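Local coordinates for Lmo0794 protein (Listeria monocytogenes, PDB 3EW7) that is of unknown function but probably binds NAD or NADP through a Rossmann-type domain and may act as an oxidoreductase, at residues K78-L83 against L138-S143; S57-Q62 against D84-V89; G35-T40 against I44-K49. The protein carries 3 engineered substitutions. One frame throughout, in Å; residues are numbered along the deposited sequence.

Interaction 1. Residues K78-L83 against L138-S143; sequences KHVTSL and LEHLKS. Engineered in segment 138-143: Lys142 (natural residue Arg).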
# COMPACT_ATOMS: atom_id res chain seq x y z
N LYS A 78 -3.63 12.01 -7.78
CA LYS A 78 -3.88 12.22 -6.36
C LYS A 78 -2.98 11.46 -5.39
O LYS A 78 -3.33 11.30 -4.22
CB LYS A 78 -5.34 11.88 -6.06
CG LYS A 78 -6.33 12.80 -6.75
CD LYS A 78 -7.78 12.44 -6.50
CE LYS A 78 -8.21 11.28 -7.36
NZ LYS A 78 -9.68 11.09 -7.31
N HIS A 79 -1.81 11.02 -5.85
CA HIS A 79 -0.91 10.27 -4.99
C HIS A 79 -0.35 11.03 -3.80
O HIS A 79 -0.51 10.62 -2.66
CB HIS A 79 0.25 9.70 -5.81
CG HIS A 79 -0.06 8.38 -6.44
ND1 HIS A 79 -0.26 8.23 -7.80
CD2 HIS A 79 -0.26 7.16 -5.90
CE1 HIS A 79 -0.55 6.97 -8.06
NE2 HIS A 79 -0.56 6.30 -6.92
N VAL A 80 0.34 12.13 -4.08
CA VAL A 80 0.92 12.95 -3.03
C VAL A 80 -0.15 13.46 -2.08
O VAL A 80 0.04 13.52 -0.87
CB VAL A 80 1.68 14.15 -3.65
CG1 VAL A 80 0.88 14.70 -4.83
CG2 VAL A 80 1.92 15.23 -2.60
N THR A 81 -1.30 13.81 -2.64
CA THR A 81 -2.39 14.34 -1.83
C THR A 81 -3.05 13.33 -0.88
O THR A 81 -3.29 13.65 0.29
CB THR A 81 -3.43 15.02 -2.75
OG1 THR A 81 -3.19 16.43 -2.77
CG2 THR A 81 -4.82 14.77 -2.28
N SER A 82 -3.33 12.13 -1.38
CA SER A 82 -3.95 11.10 -0.56
C SER A 82 -3.02 10.62 0.55
O SER A 82 -3.46 10.30 1.65
CB SER A 82 -4.37 9.90 -1.42
OG SER A 82 -3.29 9.45 -2.22
N LEU A 83 -1.73 10.56 0.25
CA LEU A 83 -0.78 10.13 1.26
C LEU A 83 -0.75 11.18 2.36
O LEU A 83 -0.70 10.86 3.55
CB LEU A 83 0.62 9.94 0.67
CG LEU A 83 1.72 9.53 1.66
CD1 LEU A 83 1.27 8.32 2.48
CD2 LEU A 83 3.01 9.23 0.91
N LEU A 138 7.96 11.16 -0.53
CA LEU A 138 9.14 10.91 0.28
C LEU A 138 9.61 12.16 1.04
O LEU A 138 10.05 12.07 2.18
CB LEU A 138 10.27 10.38 -0.61
CG LEU A 138 10.68 8.90 -0.47
CD1 LEU A 138 9.46 8.02 -0.35
CD2 LEU A 138 11.54 8.49 -1.67
N GLU A 139 9.49 13.33 0.41
CA GLU A 139 9.89 14.57 1.05
C GLU A 139 8.92 14.84 2.19
O GLU A 139 9.32 15.31 3.25
CB GLU A 139 9.83 15.74 0.07
CG GLU A 139 11.08 15.95 -0.77
CD GLU A 139 10.78 16.61 -2.12
OE1 GLU A 139 9.88 17.48 -2.17
OE2 GLU A 139 11.46 16.27 -3.12
N HIS A 140 7.65 14.54 1.94
CA HIS A 140 6.60 14.74 2.93
C HIS A 140 6.71 13.72 4.05
O HIS A 140 6.43 14.03 5.21
CB HIS A 140 5.21 14.64 2.30
CG HIS A 140 4.84 15.84 1.47
ND1 HIS A 140 3.53 16.15 1.17
CD2 HIS A 140 5.60 16.79 0.90
CE1 HIS A 140 3.50 17.25 0.44
NE2 HIS A 140 4.75 17.66 0.26
N LEU A 141 7.11 12.51 3.70
CA LEU A 141 7.27 11.48 4.71
C LEU A 141 8.41 11.87 5.63
O LEU A 141 8.30 11.75 6.84
CB LEU A 141 7.54 10.13 4.05
CG LEU A 141 6.26 9.48 3.53
CD1 LEU A 141 6.60 8.23 2.73
CD2 LEU A 141 5.35 9.13 4.71
N LYS A 142 9.51 12.36 5.05
CA LYS A 142 10.65 12.76 5.87
C LYS A 142 10.32 13.92 6.81
O LYS A 142 11.01 14.12 7.81
CB LYS A 142 11.84 13.13 4.98
CG LYS A 142 12.83 11.99 4.80
CD LYS A 142 13.02 11.60 3.34
CE LYS A 142 13.09 10.08 3.20
NZ LYS A 142 13.61 9.64 1.87
N SER A 143 9.28 14.67 6.49
CA SER A 143 8.89 15.80 7.33
C SER A 143 8.25 15.27 8.60
O SER A 143 8.09 15.99 9.58
CB SER A 143 7.91 16.70 6.60
OG SER A 143 8.48 17.14 5.39
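Leu83 and Leu141 meet where two helices run side by side, and following the first of them outward illustrates how little of a side chain may carry such a contact. The CB of Leu83 is directed at the 138-143 segment but touches nothing there. With CG trans to the backbone N (chi1 178°), the chain then splits: CD2 is the branch that reaches across, lying 4.1 Å from Leu141 CD1 and 4.2 Å from Leu141 CG, whereas CD1 stays farther back. The two leucines meet at roughly a right angle, the CD2 methyl of Leu83 set against the CD1 methyl of Leu141. Leu141 in turn leans on Trp150 and Tyr152 of strand 150-154, which places this end of the contact over the sheet.

One turn earlier on helix 79-90, where the contact is more open, Val80 meets His140, the residue before Leu141. Its CG2 comes within 4.0 Å of His140 CE1, approaching the imidazole at a slant. The ring swings toward Val80 because CG is opposite the carbonyl carbon (chi1 -74°). A probable hydrogen bond from its ND1 to Asp84, one residue beyond Leu83, would tie the ring to the same helix it packs against and fix its rotation. The pairing of helices 79-90 and 131-142, which follow consecutive parallel strands, is characteristic of the layered Rossmann fold of the NAD(P)-binding superfamily.

Interaction 2. Residues S57-Q62 against D84-V89; sequences SDLSDQ and DHLISV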
# COMPACT_ATOMS: atom_id res chain seq x y z
N SER A 57 -9.92 5.70 13.05
CA SER A 57 -10.79 4.62 13.53
C SER A 57 -10.72 3.35 12.68
O SER A 57 -10.36 2.29 13.18
CB SER A 57 -12.24 5.10 13.61
OG SER A 57 -13.09 4.05 14.02
N ASP A 58 -11.06 3.45 11.40
CA ASP A 58 -11.03 2.26 10.55
C ASP A 58 -9.64 1.80 10.10
O ASP A 58 -9.50 0.76 9.46
CB ASP A 58 -11.95 2.43 9.32
CG ASP A 58 -12.03 3.86 8.83
OD1 ASP A 58 -10.98 4.53 8.80
OD2 ASP A 58 -13.14 4.31 8.46
N LEU A 59 -8.61 2.55 10.47
CA LEU A 59 -7.25 2.18 10.12
C LEU A 59 -6.61 1.38 11.25
O LEU A 59 -5.90 0.40 11.02
CB LEU A 59 -6.41 3.42 9.84
CG LEU A 59 -5.84 3.58 8.44
CD1 LEU A 59 -6.95 3.38 7.41
CD2 LEU A 59 -5.21 4.96 8.30
N SER A 60 -6.88 1.80 12.49
CA SER A 60 -6.32 1.13 13.66
C SER A 60 -6.91 -0.26 13.89
O SER A 60 -6.60 -0.92 14.88
CB SER A 60 -6.50 2.02 14.89
OG SER A 60 -7.82 2.52 14.96
N ASP A 61 -7.77 -0.70 12.98
CA ASP A 61 -8.36 -2.03 13.07
C ASP A 61 -7.29 -2.99 12.58
O ASP A 61 -7.32 -4.19 12.88
CB ASP A 61 -9.56 -2.14 12.14
CG ASP A 61 -10.88 -2.08 12.88
OD1 ASP A 61 -10.94 -1.39 13.92
OD2 ASP A 61 -11.84 -2.71 12.39
N GLN A 62 -6.34 -2.45 11.82
CA GLN A 62 -5.27 -3.21 11.20
C GLN A 62 -3.90 -3.08 11.84
O GLN A 62 -3.57 -2.06 12.42
CB GLN A 62 -5.16 -2.78 9.74
CG GLN A 62 -6.49 -2.60 9.06
CD GLN A 62 -7.22 -3.91 8.88
OE1 GLN A 62 -8.38 -3.93 8.47
NE2 GLN A 62 -6.55 -5.02 9.17
N ASP A 84 -0.79 12.45 1.96
CA ASP A 84 -0.77 13.52 2.94
C ASP A 84 -1.91 13.31 3.92
O ASP A 84 -1.72 13.47 5.13
CB ASP A 84 -0.90 14.89 2.26
CG ASP A 84 0.41 15.37 1.64
OD1 ASP A 84 1.47 14.74 1.87
OD2 ASP A 84 0.39 16.40 0.94
N HIS A 85 -3.08 12.92 3.41
CA HIS A 85 -4.23 12.67 4.28
C HIS A 85 -3.92 11.59 5.31
O HIS A 85 -4.18 11.76 6.50
CB HIS A 85 -5.45 12.24 3.46
CG HIS A 85 -6.59 11.75 4.29
ND1 HIS A 85 -7.30 12.57 5.14
CD2 HIS A 85 -7.13 10.52 4.43
CE1 HIS A 85 -8.22 11.86 5.77
NE2 HIS A 85 -8.14 10.61 5.36
N LEU A 86 -3.36 10.47 4.85
CA LEU A 86 -3.02 9.37 5.74
C LEU A 86 -1.99 9.79 6.77
O LEU A 86 -2.06 9.39 7.93
CB LEU A 86 -2.51 8.17 4.94
CG LEU A 86 -3.54 7.49 4.03
CD1 LEU A 86 -2.91 6.32 3.30
CD2 LEU A 86 -4.71 7.01 4.87
N ILE A 87 -1.03 10.62 6.34
CA ILE A 87 0.01 11.10 7.22
C ILE A 87 -0.57 11.89 8.38
O ILE A 87 -0.20 11.67 9.53
CB ILE A 87 1.04 11.96 6.45
CG1 ILE A 87 2.00 11.04 5.70
CG2 ILE A 87 1.79 12.90 7.41
CD1 ILE A 87 2.84 11.75 4.64
N SER A 88 -1.50 12.81 8.11
CA SER A 88 -2.07 13.60 9.20
C SER A 88 -2.96 12.73 10.10
O SER A 88 -2.97 12.88 11.33
CB SER A 88 -2.88 14.79 8.66
OG SER A 88 -4.12 14.37 8.11
N VAL A 89 -3.69 11.81 9.48
CA VAL A 89 -4.57 10.94 10.22
C VAL A 89 -3.77 9.97 11.09
O VAL A 89 -4.19 9.62 12.20
CB VAL A 89 -5.47 10.14 9.25
CG1 VAL A 89 -6.02 8.90 9.91
CG2 VAL A 89 -6.61 11.02 8.78
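Val89, one of the residues that Leu59 touches, donates its backbone N to His85 O at 3.0 Å, and Ser88 shares the same acceptor: its OG lies 3.1 Å from His85 O. The hydroxyl approaches at a C=O...O angle of 128°, tilted 25° from the carbonyl plane, so one oxygen takes both the ordinary helical bond and a side-chain bond. This is helix 79-90 of the Rossmann fold, packed here against the short, weakly bonded helix 56-59 that precedes strand 64-67. Its His85 NE2 is also bonded to Leu54 O, in the loop leading to that short helix.

The chain then reverses in a type I turn from Leu59 to Gln62, closed by Gln62 N to Leu59 O at 3.0 Å. Leu59, the first residue of that turn, has its CB directed at the long helix. Val65 of strand 64-67 backs it, while Leu86 rests on Asp67 of the same strand, and the contact is buried. The junction itself is purely apolar and depends on a single methyl: Leu59 CD2 sits 4.3 Å from Val89 CG1 and, where the two leucines meet nearly at right angles, 4.0 Å from Leu86 CD2.

Interaction 3. Residues G35-T40 against I44-K49; sequences GKITQT and INILQK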
# COMPACT_ATOMS: atom_id res chain seq x y z
N GLY A 35 -17.24 -3.43 -6.30
CA GLY A 35 -17.51 -3.98 -7.60
C GLY A 35 -16.69 -5.16 -8.11
O GLY A 35 -17.17 -6.30 -8.14
N LYS A 36 -15.45 -4.89 -8.51
CA LYS A 36 -14.54 -5.92 -9.01
C LYS A 36 -14.33 -7.03 -7.98
O LYS A 36 -14.66 -8.20 -8.22
CB LYS A 36 -13.20 -5.28 -9.41
N ILE A 37 -13.79 -6.65 -6.83
CA ILE A 37 -13.46 -7.56 -5.72
C ILE A 37 -14.46 -8.59 -5.16
O ILE A 37 -14.08 -9.73 -4.92
CB ILE A 37 -12.96 -6.78 -4.47
CG1 ILE A 37 -12.33 -7.74 -3.45
CG2 ILE A 37 -14.13 -6.08 -3.79
CD1 ILE A 37 -10.84 -7.90 -3.58
N THR A 38 -15.69 -8.16 -4.90
CA THR A 38 -16.71 -9.04 -4.33
C THR A 38 -16.83 -10.37 -5.08
O THR A 38 -16.81 -11.45 -4.48
CB THR A 38 -18.10 -8.36 -4.31
OG1 THR A 38 -18.02 -7.18 -3.52
CG2 THR A 38 -19.16 -9.29 -3.72
N GLN A 39 -16.94 -10.26 -6.40
CA GLN A 39 -17.06 -11.43 -7.25
C GLN A 39 -16.03 -12.49 -6.85
O GLN A 39 -16.36 -13.66 -6.66
CB GLN A 39 -16.87 -11.02 -8.72
N THR A 40 -14.78 -12.05 -6.69
CA THR A 40 -13.68 -12.95 -6.32
C THR A 40 -13.41 -13.10 -4.82
O THR A 40 -13.13 -14.20 -4.34
CB THR A 40 -12.38 -12.50 -7.04
OG1 THR A 40 -12.37 -11.07 -7.19
CG2 THR A 40 -12.28 -13.14 -8.41
N ILE A 44 -12.71 -12.73 2.27
CA ILE A 44 -11.93 -11.69 2.93
C ILE A 44 -12.77 -10.47 3.34
O ILE A 44 -13.76 -10.15 2.71
CB ILE A 44 -10.73 -11.26 2.02
CG1 ILE A 44 -10.84 -9.78 1.62
CG2 ILE A 44 -10.69 -12.13 0.77
CD1 ILE A 44 -11.84 -9.49 0.53
N ASN A 45 -12.35 -9.82 4.42
CA ASN A 45 -13.04 -8.64 4.94
C ASN A 45 -13.00 -7.46 3.95
O ASN A 45 -12.00 -7.25 3.25
CB ASN A 45 -12.41 -8.22 6.26
CG ASN A 45 -13.39 -7.55 7.19
OD1 ASN A 45 -14.27 -6.82 6.75
ND2 ASN A 45 -13.24 -7.80 8.48
N ILE A 46 -14.08 -6.69 3.89
CA ILE A 46 -14.15 -5.55 2.97
C ILE A 46 -14.62 -4.25 3.61
O ILE A 46 -15.66 -4.21 4.26
CB ILE A 46 -15.12 -5.83 1.79
CG1 ILE A 46 -14.51 -6.85 0.83
CG2 ILE A 46 -15.41 -4.55 1.03
CD1 ILE A 46 -15.44 -7.22 -0.32
N LEU A 47 -13.85 -3.19 3.42
CA LEU A 47 -14.23 -1.87 3.92
C LEU A 47 -14.32 -1.02 2.67
O LEU A 47 -13.30 -0.72 2.05
CB LEU A 47 -13.16 -1.29 4.85
CG LEU A 47 -13.51 0.11 5.36
CD1 LEU A 47 -14.47 -0.00 6.52
CD2 LEU A 47 -12.26 0.83 5.79
N GLN A 48 -15.54 -0.67 2.27
CA GLN A 48 -15.70 0.15 1.08
C GLN A 48 -15.55 1.61 1.45
O GLN A 48 -16.48 2.22 1.97
CB GLN A 48 -17.07 -0.06 0.44
CG GLN A 48 -17.26 0.78 -0.82
CD GLN A 48 -18.41 0.29 -1.67
OE1 GLN A 48 -19.52 0.84 -1.62
NE2 GLN A 48 -18.17 -0.74 -2.47
N LYS A 49 -14.38 2.16 1.19
CA LYS A 49 -14.11 3.55 1.52
C LYS A 49 -12.97 4.08 0.67
O LYS A 49 -11.97 3.40 0.47
CB LYS A 49 -13.74 3.65 3.00
CG LYS A 49 -14.52 4.69 3.79
CD LYS A 49 -14.54 4.31 5.26
CE LYS A 49 -15.44 5.22 6.09
NZ LYS A 49 -14.80 6.51 6.47
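Thr38 and Ile46 bring the two backbones closest, with their CA atoms 8.5 Å apart, where the short, weakly bonded helix 35-40 lies beside the extended segment 44-49. That spacing leaves the joining to side chains, chiefly those of three isoleucines. Ile46 points at the helix and is stretched out, its CD1 trans along chi2 (177°), which delivers this terminal methyl to 3.9 Å from Ile37 CG2. The two side chains run past one another in opposite directions, so the branch methyl of one meets the end of the other. The same Ile46 CD1 also lies 4.1 Å from Thr38 OG1. That hydroxyl is hydrogen-bonded to Ala34 O, and its contact with the methyl is packing alone. Ile37 presents its other branch to the loop before the strand, CG1 lying 4.4 Å from Ile44 CD1.

Within this helix, Thr40 OG1 bonds to Ile37 O at 3.1 Å, from above the carbonyl plane rather than along a lone pair. Both Ile37 and Ile44 also touch Ala29 of strand 26-31. Strand 45-48 pairs in parallel with 26-31 through backbone bonds of Asn45 to Ala29 and of Leu47 to Ala29 and Val31, so helix 35-40 bridges the two as the crossover of a beta-alpha-beta unit at the sheet's outermost strand within the chain.

How the interactions relate
Interactions 1 and 2 share helix 79-90 and have centres about 14 Å apart. They are joined by packing of Leu141 on Ile87 and by the probable bond of His140 ND1 to Asp84 OD1, at 2.6 Å. Interaction 3 lies some 19 Å, centre to centre, from interaction 2; Asp58 CB packs on Leu47 CD2 at 3.9 Å, and a long, weak ion pair links Asp58 with Lys49. About 26 Å separates the centres of interactions 1 and 3, on opposite sides of the chain's centre. Together they illustrate a general principle: one parallel sheet is flanked by helices, one of which serves two contacts, here in a domain that probably binds a dinucleotide.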